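Local structure of D-galactonate dehydratase family member Dd703_0947 (Dickeya dadantii, 4IHC) at residues 245-248 / 249-253. The protein is a magnesium-dependent acid-sugar dehydratase of the enolase superfamily with low activity on D-mannonate and D-gluconate, which are probably not its physiological substrates. Sequence-based numbering, arbitrary orientation.
With MG (magnesium ion), chain I.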
loop_
_atom_site.group_PDB
_atom_site.type_symbol
_atom_site.label_atom_id
_atom_site.label_comp_id
_atom_site.label_asym_id
_atom_site.label_seq_id
_atom_site.Cartn_x
_atom_site.Cartn_y
_atom_site.Cartn_z
ATOM N N HIS A 245 -5.127 -28.750 14.863
ATOM C CA HIS A 245 -5.493 -29.514 13.671
ATOM C C HIS A 245 -4.549 -29.157 12.535
ATOM O O HIS A 245 -4.258 -27.988 12.328
ATOM C CB HIS A 245 -6.943 -29.226 13.252
ATOM C CG HIS A 245 -7.393 -30.029 12.076
ATOM N ND1 HIS A 245 -7.586 -31.398 12.141
ATOM C CD2 HIS A 245 -7.680 -29.665 10.797
ATOM C CE1 HIS A 245 -7.951 -31.844 10.947
ATOM N NE2 HIS A 245 -8.037 -30.813 10.119
ATOM N N ASP A 246 -4.096 -30.172 11.804
ATOM C CA ASP A 246 -3.183 -30.021 10.671
ATOM C C ASP A 246 -3.881 -30.199 9.328
ATOM O O ASP A 246 -4.262 -31.311 8.966
ATOM C CB ASP A 246 -2.085 -31.086 10.786
ATOM C CG ASP A 246 -0.809 -30.719 10.026
ATOM O OD1 ASP A 246 -0.874 -29.922 9.060
ATOM O OD2 ASP A 246 0.268 -31.269 10.371
ATOM N N VAL A 247 -4.052 -29.105 8.583
ATOM C CA VAL A 247 -4.645 -29.158 7.259
ATOM C C VAL A 247 -3.651 -29.751 6.244
ATOM O O VAL A 247 -4.045 -30.355 5.238
ATOM C CB VAL A 247 -5.083 -27.767 6.783
ATOM C CG1 VAL A 247 -5.680 -27.822 5.385
ATOM C CG2 VAL A 247 -6.066 -27.128 7.760
ATOM N N HIS A 248 -2.362 -29.540 6.480
ATOM C CA HIS A 248 -1.344 -30.267 5.735
ATOM C C HIS A 248 -1.419 -29.977 4.244
ATOM O O HIS A 248 -1.239 -30.891 3.439
ATOM C CB HIS A 248 -1.564 -31.762 5.955
ATOM C CG HIS A 248 -0.321 -32.585 5.869
ATOM N ND1 HIS A 248 0.357 -32.793 4.689
ATOM C CD2 HIS A 248 0.336 -33.299 6.811
ATOM C CE1 HIS A 248 1.394 -33.579 4.910
ATOM N NE2 HIS A 248 1.407 -33.899 6.191
ATOM N N GLU A 249 -1.719 -28.722 3.889
ATOM C CA GLU A 249 -1.864 -28.259 2.493
ATOM C C GLU A 249 -2.836 -29.089 1.599
ATOM O O GLU A 249 -2.664 -29.146 0.385
ATOM C CB GLU A 249 -0.488 -28.113 1.814
ATOM C CG GLU A 249 0.132 -29.455 1.429
ATOM C CD GLU A 249 1.576 -29.356 0.948
ATOM O OE1 GLU A 249 2.266 -30.403 0.878
ATOM O OE2 GLU A 249 2.035 -28.240 0.634
ATOM N N ARG A 250 -3.876 -29.688 2.175
ATOM C CA ARG A 250 -4.719 -30.636 1.413
ATOM C C ARG A 250 -5.902 -30.039 0.653
ATOM O O ARG A 250 -6.546 -30.752 -0.118
ATOM C CB ARG A 250 -5.258 -31.745 2.318
ATOM C CG ARG A 250 -4.225 -32.778 2.726
ATOM C CD ARG A 250 -3.681 -33.534 1.525
ATOM N NE ARG A 250 -2.698 -34.540 1.932
ATOM C CZ ARG A 250 -2.716 -35.822 1.583
ATOM N NH1 ARG A 250 -3.662 -36.291 0.780
ATOM N NH2 ARG A 250 -1.750 -36.634 2.003
ATOM N N VAL A 251 -6.179 -28.748 0.850
ATOM C CA VAL A 251 -7.358 -28.112 0.247
ATOM C C VAL A 251 -6.965 -26.815 -0.489
ATOM O O VAL A 251 -5.868 -26.293 -0.292
ATOM C CB VAL A 251 -8.408 -27.794 1.325
ATOM C CG1 VAL A 251 -8.756 -29.037 2.096
ATOM C CG2 VAL A 251 -7.856 -26.769 2.318
ATOM N N THR A 252 -7.839 -26.307 -1.348
ATOM C CA THR A 252 -7.554 -25.034 -2.031
ATOM C C THR A 252 -7.467 -23.902 -0.997
ATOM O O THR A 252 -7.994 -24.024 0.093
ATOM C CB THR A 252 -8.646 -24.702 -3.067
ATOM O OG1 THR A 252 -9.861 -24.328 -2.397
ATOM C CG2 THR A 252 -8.909 -25.919 -3.977
ATOM N N PRO A 253 -6.772 -22.802 -1.322
ATOM C CA PRO A 253 -6.711 -21.719 -0.351
ATOM C C PRO A 253 -8.054 -21.191 0.184
ATOM O O PRO A 253 -8.188 -20.975 1.399
ATOM C CB PRO A 253 -5.954 -20.635 -1.117
ATOM C CG PRO A 253 -4.964 -21.459 -1.892
ATOM C CD PRO A 253 -5.817 -22.580 -2.427
HETATM MG MG MG I . 2.187 -30.838 9.903
HETATM O O HOH W 1 1.759 -29.867 8.192
HETATM O O HOH W 2 2.456 -32.433 8.997
#
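Asp246 OD2 is gripped twice, by magnesium at 2.0 Å and by a hydrogen bond from Arg175 NH1, while Asp246 OD1 accepts one from water 1 at 2.8 Å, itself a metal ligand. Glu272 and Glu298 also bind the ion.

Just beyond, Val247 O takes the backbone N-H of Arg250 (O to N 3.1 Å), closing a type I' turn whose corners, His248 and Glu249, have left-handed backbones (phi 62° and 52°). Across the turn, Val247 CG1 meets Val251 CG2 at 3.9 Å, the side chains crossing at about a right angle.

With CG anti to the backbone N (chi1 -151°), His248, probably a catalytic proton donor/acceptor, comes within about 3 Å of Tyr181, probably the other, and about 4 Å of Glu298 (nearest side-chain atoms). Tyr181 OH bonds Asp246 O. Glu249 OE2 forms a salt bridge with Arg105 of a second subunit; Arg250 NE makes one to the C-terminal carboxylate of Pro440, and its guanidinium a cation-pi contact with Phe217.

The turn thus follows strand 242-246 of the enolase-type barrel, between strands 173-178 and 270-272; Val247 and Val251 rest on Tyr222 of helix 219-237, and Thr252 takes the N-cap position of helix 253-263, its OG1 hydrogen-bonded to Thr255 OG1.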